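PDB 2EO0: hypothetical protein ST1444 from Sulfolobus tokodaii, which probably resolves Holliday junctions during genetic recombination, cutting four-way DNA by paired, magnesium-dependent nicks in opposing strands. Local coordinates for residues E15-I18 with V19-R23; K124-L128 with E129-R133; Y134-S137 with K138-R141. All blocks are in the same frame, centred on the assembly; numbering follows the deposited sequence.

Contact 1 of 3, residues E15-I18 with V19-R23; sequences ERYI and VSRLR
Four successive i-to-i+4 backbone bonds carry this turn of helix 13-24, from V19 N to E15 O (2.8 Å) through S20 N to R16 O and R21 N to Y17 O as far as L22 N to I18 O. The S20 bond is nearly straight, with an angle of 174° at the hydrogen. R16 O also receives a long, weak bond from S20 OG, which lies beside its own backbone N and is thereby turned back to the preceding turn.

Outward from the backbone, Y17 and R21 run side by side on the exposed flank. Y17 CG stands opposite the backbone N (chi1 174°), which leans the ring along the helix toward R21. R21 CG then sits over one ring face, 3.9 Å from the Y17 centroid, a CH-pi contact, while R21 CD is 3.4 Å from Y17 OH. The chain of R21 folds at chi2 and chi3, and its guanidinium pairs with D24 beyond the contact; the planes of ring and guanidinium are 40° apart. On the buried flank I18 CG2 meets L22 CD1 at 4.0 Å, and both residues pack on strand 46-50. One turn further, V19 CG1 covers a face of the R23 guanidinium.

E15 directs its carboxylate away from this turn, is held by S12 N and lies beside D45, its probable partner in the magnesium site of this nuclease. The helix is thus amphipathic: aliphatic groups seal it to the sheet, the Y17 ring and R21 methylenes pair along the more exposed flank, and its first turn presents a likely metal ligand.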
loop_
_atom_site.group_PDB
_atom_site.type_symbol
_atom_site.label_atom_id
_atom_site.label_comp_id
_atom_site.label_asym_id
_atom_site.label_seq_id
_atom_site.Cartn_x
_atom_site.Cartn_y
_atom_site.Cartn_z
ATOM N N GLU A 15 -13.498 9.361 3.491
ATOM C CA GLU A 15 -12.240 8.612 3.368
ATOM C C GLU A 15 -11.688 8.347 4.760
ATOM O O GLU A 15 -11.255 7.227 5.070
ATOM C CB GLU A 15 -11.188 9.418 2.592
ATOM C CG GLU A 15 -11.196 9.194 1.111
ATOM C CD GLU A 15 -11.093 10.481 0.316
ATOM O OE1 GLU A 15 -12.119 11.179 0.163
ATOM O OE2 GLU A 15 -9.986 10.790 -0.164
ATOM N N ARG A 16 -11.695 9.407 5.571
ATOM C CA ARG A 16 -11.207 9.369 6.937
ATOM C C ARG A 16 -12.006 8.370 7.743
ATOM O O ARG A 16 -11.459 7.571 8.513
ATOM C CB ARG A 16 -11.346 10.732 7.597
ATOM C CG ARG A 16 -10.276 11.763 7.269
ATOM C CD ARG A 16 -10.325 12.802 8.381
ATOM N NE ARG A 16 -9.270 13.800 8.313
ATOM C CZ ARG A 16 -9.109 14.623 7.289
ATOM N NH1 ARG A 16 -9.937 14.558 6.251
ATOM N NH2 ARG A 16 -8.119 15.509 7.306
ATOM N N TYR A 17 -13.317 8.419 7.569
ATOM C CA TYR A 17 -14.150 7.491 8.297
ATOM C C TYR A 17 -13.815 6.079 7.807
ATOM O O TYR A 17 -13.684 5.164 8.604
ATOM C CB TYR A 17 -15.633 7.809 8.088
ATOM C CG TYR A 17 -16.528 6.772 8.711
ATOM C CD1 TYR A 17 -16.762 6.764 10.089
ATOM C CD2 TYR A 17 -17.044 5.728 7.942
ATOM C CE1 TYR A 17 -17.476 5.731 10.683
ATOM C CE2 TYR A 17 -17.750 4.701 8.520
ATOM C CZ TYR A 17 -17.957 4.700 9.895
ATOM O OH TYR A 17 -18.596 3.644 10.475
ATOM N N ILE A 18 -13.639 5.903 6.503
ATOM C CA ILE A 18 -13.332 4.572 5.991
ATOM C C ILE A 18 -11.994 4.070 6.562
ATOM O O ILE A 18 -11.853 2.890 6.907
ATOM C CB ILE A 18 -13.249 4.581 4.466
ATOM C CG1 ILE A 18 -14.614 4.911 3.870
ATOM C CG2 ILE A 18 -12.737 3.221 3.950
ATOM C CD1 ILE A 18 -14.572 5.160 2.370
ATOM N N VAL A 19 -11.026 4.981 6.660
ATOM C CA VAL A 19 -9.718 4.656 7.176
ATOM C C VAL A 19 -9.889 4.125 8.592
ATOM O O VAL A 19 -9.405 3.032 8.906
ATOM C CB VAL A 19 -8.796 5.907 7.160
ATOM C CG1 VAL A 19 -7.503 5.617 7.908
ATOM C CG2 VAL A 19 -8.460 6.286 5.725
ATOM N N SER A 20 -10.588 4.889 9.433
ATOM C CA SER A 20 -10.851 4.490 10.814
ATOM C C SER A 20 -11.382 3.078 10.909
ATOM O O SER A 20 -10.916 2.276 11.721
ATOM C CB SER A 20 -11.883 5.416 11.449
ATOM O OG SER A 20 -11.279 6.641 11.801
ATOM N N ARG A 21 -12.372 2.766 10.089
ATOM C CA ARG A 21 -12.949 1.442 10.148
ATOM C C ARG A 21 -11.972 0.342 9.713
ATOM O O ARG A 21 -11.977 -0.755 10.280
ATOM C CB ARG A 21 -14.231 1.404 9.300
ATOM C CG ARG A 21 -15.356 2.352 9.792
ATOM C CD ARG A 21 -15.709 2.047 11.251
ATOM N NE ARG A 21 -16.302 0.721 11.428
ATOM C CZ ARG A 21 -16.026 -0.097 12.445
ATOM N NH1 ARG A 21 -15.149 0.260 13.397
ATOM N NH2 ARG A 21 -16.642 -1.273 12.529
ATOM N N LEU A 22 -11.136 0.628 8.716
ATOM C CA LEU A 22 -10.179 -0.362 8.233
ATOM C C LEU A 22 -9.105 -0.591 9.292
ATOM O O LEU A 22 -8.659 -1.713 9.506
ATOM C CB LEU A 22 -9.542 0.100 6.911
ATOM C CG LEU A 22 -10.467 0.101 5.682
ATOM C CD1 LEU A 22 -9.762 0.653 4.449
ATOM C CD2 LEU A 22 -10.956 -1.306 5.428
ATOM N N ARG A 23 -8.691 0.482 9.956
ATOM C CA ARG A 23 -7.695 0.353 11.003
ATOM C C ARG A 23 -8.273 -0.480 12.141
ATOM O O ARG A 23 -7.609 -1.385 12.623
ATOM C CB ARG A 23 -7.226 1.739 11.492
ATOM C CG ARG A 23 -6.046 2.272 10.671
ATOM C CD ARG A 23 -5.697 3.733 10.931
ATOM N NE ARG A 23 -4.743 4.194 9.929
ATOM C CZ ARG A 23 -4.447 5.469 9.675
ATOM N NH1 ARG A 23 -5.042 6.441 10.359
ATOM N NH2 ARG A 23 -3.553 5.778 8.733
#

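Contact 2 of 3, residues K124-L128 with E129-R133; sequences KGMEL and EDLVR
E127 and D130 start helix 128-143, E127 being the N-cap residue. Among the polar contacts, E127 N gives its hydrogen to D130 OD2 (2.8 Å, 159° at the hydrogen), using the anti lone pair of that oxygen. This is half of a capping box, the N3 side chain accepting from the N-cap amide; the E127 side chain, extended beyond CG, leads away and does not complete it. D130 CG lies opposite its own carbonyl carbon (chi1 -56°), which carries the carboxylate back to the amide of E127. E127 O receives L131 N at 2.8 Å and, weakly, D130 N, so one carbonyl serves two amides, and V132 N to L128 O (2.8 Å) continues the helix. With an alanine in place of D130 the carboxylate is gone, and E127 N would probably lose the acceptor that ties the N-cap to the first turn.

Like charges also come near: E127 OE2 and D130 OD2 are 4.6 Å apart with their carboxylate planes at 50°. Their mutual repulsion may be eased by the amides at the helix start.

Among the apolar contacts, L128 packs thinly, its CD1 4.5 Å from both L131 CD2 and V132 CG2. M126 and D130 run antiparallel, M126 CB against D130 CB at 3.3 Å; the placement of M126 CE is doubtful.

The loop before the helix joins strand 98-103, an outer strand of the five-stranded sheet: M126 shares backbone hydrogen bonds with F101, the side chains of M126 and L131 rest on that phenylalanine, and E127 lies against R100.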
loop_
_atom_site.group_PDB
_atom_site.type_symbol
_atom_site.label_atom_id
_atom_site.label_comp_id
_atom_site.label_asym_id
_atom_site.label_seq_id
_atom_site.Cartn_x
_atom_site.Cartn_y
_atom_site.Cartn_z
ATOM N N LYS A 124 -26.804 -1.492 -5.075
ATOM C CA LYS A 124 -26.812 -2.919 -4.786
ATOM C C LYS A 124 -25.386 -3.414 -4.530
ATOM O O LYS A 124 -25.147 -4.612 -4.361
ATOM C CB LYS A 124 -27.451 -3.673 -5.957
ATOM C CG LYS A 124 -27.433 -5.193 -5.848
ATOM C CD LYS A 124 -27.548 -5.809 -7.236
ATOM C CE LYS A 124 -27.497 -7.334 -7.207
ATOM N NZ LYS A 124 -27.518 -7.880 -8.602
ATOM N N GLY A 125 -24.440 -2.482 -4.493
ATOM C CA GLY A 125 -23.058 -2.843 -4.245
ATOM C C GLY A 125 -22.883 -3.296 -2.808
ATOM O O GLY A 125 -23.864 -3.502 -2.101
ATOM N N MET A 126 -21.645 -3.442 -2.359
ATOM C CA MET A 126 -21.435 -3.891 -0.992
ATOM C C MET A 126 -21.169 -2.769 -0.017
ATOM O O MET A 126 -20.786 -1.670 -0.401
ATOM C CB MET A 126 -20.305 -4.928 -0.938
ATOM C CG MET A 126 -18.909 -4.416 -1.154
ATOM S SD MET A 126 -17.907 -5.670 -2.043
ATOM C CE MET A 126 -17.245 -6.655 -0.771
ATOM N N GLU A 127 -21.426 -3.040 1.256
ATOM C CA GLU A 127 -21.161 -2.057 2.291
ATOM C C GLU A 127 -19.786 -2.351 2.824
ATOM O O GLU A 127 -19.165 -3.334 2.434
ATOM C CB GLU A 127 -22.175 -2.144 3.412
ATOM C CG GLU A 127 -23.584 -1.909 2.946
ATOM C CD GLU A 127 -24.513 -1.698 4.106
ATOM O OE1 GLU A 127 -24.355 -0.659 4.801
ATOM O OE2 GLU A 127 -25.386 -2.572 4.322
ATOM N N LEU A 128 -19.299 -1.486 3.696
ATOM C CA LEU A 128 -17.971 -1.647 4.254
ATOM C C LEU A 128 -17.768 -3.055 4.803
ATOM O O LEU A 128 -16.805 -3.745 4.455
ATOM C CB LEU A 128 -17.756 -0.604 5.347
ATOM C CG LEU A 128 -16.321 -0.265 5.774
ATOM C CD1 LEU A 128 -15.332 -0.448 4.637
ATOM C CD2 LEU A 128 -16.321 1.157 6.248
ATOM N N GLU A 129 -18.702 -3.484 5.639
ATOM C CA GLU A 129 -18.633 -4.796 6.242
ATOM C C GLU A 129 -18.556 -5.898 5.200
ATOM O O GLU A 129 -17.958 -6.941 5.451
ATOM C CB GLU A 129 -19.835 -5.013 7.143
ATOM C CG GLU A 129 -19.453 -5.634 8.470
ATOM C CD GLU A 129 -18.439 -4.788 9.234
ATOM O OE1 GLU A 129 -18.808 -3.668 9.685
ATOM O OE2 GLU A 129 -17.278 -5.254 9.370
ATOM N N ASP A 130 -19.160 -5.685 4.040
ATOM C CA ASP A 130 -19.102 -6.693 2.988
ATOM C C ASP A 130 -17.743 -6.611 2.321
ATOM O O ASP A 130 -17.145 -7.631 1.957
ATOM C CB ASP A 130 -20.199 -6.465 1.942
ATOM C CG ASP A 130 -21.589 -6.425 2.553
ATOM O OD1 ASP A 130 -22.043 -7.463 3.069
ATOM O OD2 ASP A 130 -22.225 -5.346 2.528
ATOM N N LEU A 131 -17.252 -5.388 2.154
ATOM C CA LEU A 131 -15.951 -5.219 1.536
ATOM C C LEU A 131 -14.968 -5.981 2.385
ATOM O O LEU A 131 -14.136 -6.723 1.872
ATOM C CB LEU A 131 -15.533 -3.750 1.477
ATOM C CG LEU A 131 -14.172 -3.533 0.798
ATOM C CD1 LEU A 131 -14.177 -4.154 -0.601
ATOM C CD2 LEU A 131 -13.867 -2.064 0.713
ATOM N N VAL A 132 -15.101 -5.791 3.693
ATOM C CA VAL A 132 -14.235 -6.436 4.656
ATOM C C VAL A 132 -14.334 -7.953 4.586
ATOM O O VAL A 132 -13.307 -8.621 4.494
ATOM C CB VAL A 132 -14.546 -5.944 6.087
ATOM C CG1 VAL A 132 -13.790 -6.764 7.109
ATOM C CG2 VAL A 132 -14.155 -4.488 6.206
ATOM N N ARG A 133 -15.547 -8.503 4.617
ATOM C CA ARG A 133 -15.685 -9.959 4.538
ATOM C C ARG A 133 -14.993 -10.469 3.282
ATOM O O ARG A 133 -14.310 -11.506 3.298
ATOM C CB ARG A 133 -17.157 -10.385 4.508
ATOM C CG ARG A 133 -17.826 -10.384 5.876
ATOM C CD ARG A 133 -19.299 -10.804 5.804
ATOM N NE ARG A 133 -19.934 -10.801 7.125
ATOM C CZ ARG A 133 -21.206 -11.136 7.358
ATOM N NH1 ARG A 133 -22.007 -11.511 6.359
ATOM N NH2 ARG A 133 -21.685 -11.088 8.597
#

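Contact 3 of 3, residues Y134-S137 with K138-R141; sequences YVES and KISR
K138 reaches across the ring of Y134, the two side chains crossing at a slant. The ring leans toward the following turn because Y134 CG is opposite the backbone N (chi1 172°). K138 CG then lies over one ring face, and the extended chi2 (-160°) lays CD along the phenol end: K138 CD is 3.5 Å from Y134 CE2 and 3.4 Å from Y134 OH. Only then does the bend at chi3 redirect CE and NZ, toward E88. Both polar ends come together on one carboxylate oxygen, E88 OE2, to which Y134 OH is hydrogen-bonded and K138 NZ salt-bridged.

S137 OG sits between the backbone N and the carbonyl carbon (chi1 79°), from where it reaches Y134 O at 2.9 Å. K138 N adds a longer, bent bond to Y134 O (3.3 Å) from the same face of the carbonyl plane.

Helix 128-143 packs here against the central sheet of a PDDEXK-type nuclease fold, V135 and I139 pressing their branches on strand 53-61. The partly exposed E136 runs alongside I139: its chain is bent at chi2, and E136 OE1 comes to 3.5 Å from I139 CD1. The methyl thus lies against OE1, while OE2 turns to K50 in a salt bridge.

E136 O is shared too, by S140 N (3.0 Å, with the N-H pointing almost straight at the oxygen) and, weakly, by S140 OG at 3.3 Å. One residue on, R141 N is hydrogen-bonded to S137 O at 3.0 Å from above the carbonyl plane.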
loop_
_atom_site.group_PDB
_atom_site.type_symbol
_atom_site.label_atom_id
_atom_site.label_comp_id
_atom_site.label_asym_id
_atom_site.label_seq_id
_atom_site.Cartn_x
_atom_site.Cartn_y
_atom_site.Cartn_z
ATOM N N TYR A 134 -15.175 -9.729 2.195
ATOM C CA TYR A 134 -14.577 -10.095 0.929
ATOM C C TYR A 134 -13.062 -10.108 1.046
ATOM O O TYR A 134 -12.393 -11.032 0.585
ATOM C CB TYR A 134 -14.962 -9.096 -0.155
ATOM C CG TYR A 134 -14.192 -9.348 -1.412
ATOM C CD1 TYR A 134 -14.553 -10.383 -2.267
ATOM C CD2 TYR A 134 -13.073 -8.575 -1.736
ATOM C CE1 TYR A 134 -13.837 -10.642 -3.416
ATOM C CE2 TYR A 134 -12.341 -8.828 -2.878
ATOM C CZ TYR A 134 -12.738 -9.863 -3.725
ATOM O OH TYR A 134 -12.086 -10.081 -4.913
ATOM N N VAL A 135 -12.518 -9.051 1.627
ATOM C CA VAL A 135 -11.082 -8.980 1.801
ATOM C C VAL A 135 -10.594 -10.163 2.640
ATOM O O VAL A 135 -9.580 -10.767 2.319
ATOM C CB VAL A 135 -10.645 -7.661 2.488
ATOM C CG1 VAL A 135 -9.140 -7.665 2.683
ATOM C CG2 VAL A 135 -11.056 -6.460 1.638
ATOM N N GLU A 136 -11.321 -10.489 3.706
ATOM C CA GLU A 136 -10.952 -11.613 4.560
ATOM C C GLU A 136 -10.886 -12.936 3.817
ATOM O O GLU A 136 -9.997 -13.747 4.087
ATOM C CB GLU A 136 -11.932 -11.770 5.722
ATOM C CG GLU A 136 -11.756 -10.761 6.838
ATOM C CD GLU A 136 -10.315 -10.703 7.325
ATOM O OE1 GLU A 136 -9.627 -11.749 7.249
ATOM O OE2 GLU A 136 -9.886 -9.621 7.788
ATOM N N SER A 137 -11.816 -13.158 2.889
ATOM C CA SER A 137 -11.841 -14.402 2.138
ATOM C C SER A 137 -10.665 -14.485 1.181
ATOM O O SER A 137 -10.266 -15.578 0.777
ATOM C CB SER A 137 -13.166 -14.563 1.372
ATOM O OG SER A 137 -13.201 -13.791 0.180
ATOM N N LYS A 138 -10.106 -13.330 0.819
ATOM C CA LYS A 138 -8.953 -13.294 -0.077
ATOM C C LYS A 138 -7.693 -13.592 0.707
ATOM O O LYS A 138 -6.716 -14.110 0.165
ATOM C CB LYS A 138 -8.852 -11.938 -0.784
ATOM C CG LYS A 138 -9.820 -11.833 -1.967
ATOM C CD LYS A 138 -9.407 -10.744 -2.951
ATOM C CE LYS A 138 -7.991 -10.984 -3.524
ATOM N NZ LYS A 138 -7.536 -9.883 -4.428
ATOM N N ILE A 139 -7.721 -13.260 1.991
ATOM C CA ILE A 139 -6.608 -13.552 2.868
ATOM C C ILE A 139 -6.593 -15.053 3.038
ATOM O O ILE A 139 -5.562 -15.694 2.885
ATOM C CB ILE A 139 -6.799 -12.922 4.238
ATOM C CG1 ILE A 139 -6.632 -11.401 4.114
ATOM C CG2 ILE A 139 -5.837 -13.569 5.244
ATOM C CD1 ILE A 139 -6.882 -10.632 5.385
ATOM N N SER A 140 -7.760 -15.616 3.334
ATOM C CA SER A 140 -7.880 -17.057 3.527
ATOM C C SER A 140 -7.407 -17.797 2.291
ATOM O O SER A 140 -6.729 -18.816 2.397
ATOM C CB SER A 140 -9.329 -17.436 3.828
ATOM O OG SER A 140 -9.754 -16.882 5.057
ATOM N N ARG A 141 -7.779 -17.287 1.121
ATOM C CA ARG A 141 -7.383 -17.884 -0.146
ATOM C C ARG A 141 -5.855 -18.023 -0.175
ATOM O O ARG A 141 -5.287 -19.058 -0.547
ATOM C CB ARG A 141 -7.851 -16.982 -1.290
ATOM C CG ARG A 141 -7.360 -17.402 -2.666
ATOM C CD ARG A 141 -7.830 -16.445 -3.745
ATOM N NE ARG A 141 -9.287 -16.381 -3.811
ATOM C CZ ARG A 141 -9.974 -15.900 -4.847
ATOM N NH1 ARG A 141 -9.333 -15.438 -5.915
ATOM N NH2 ARG A 141 -11.305 -15.887 -4.818
#

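All three contacts are local: each links adjoining turns or a helix start, none closes a long loop, and they follow in series without nesting or crossing. Contact 1 comes first, on helix 13-24. The sheet strands and helices 72-85 and 119-123 intervene before contact 2, where the loop 124-127 turns into helix 128-143; contact 3 continues that same helix, its centre about 13 Å from that of contact 2. The two helices meet where R21 CB packs on L128 CD2 (3.7 Å), joining contacts 1 and 2. Contact 3 stays about 6 Å from contact 1 at the nearest atoms. M126 of contact 2 lies against Y134 of contact 3.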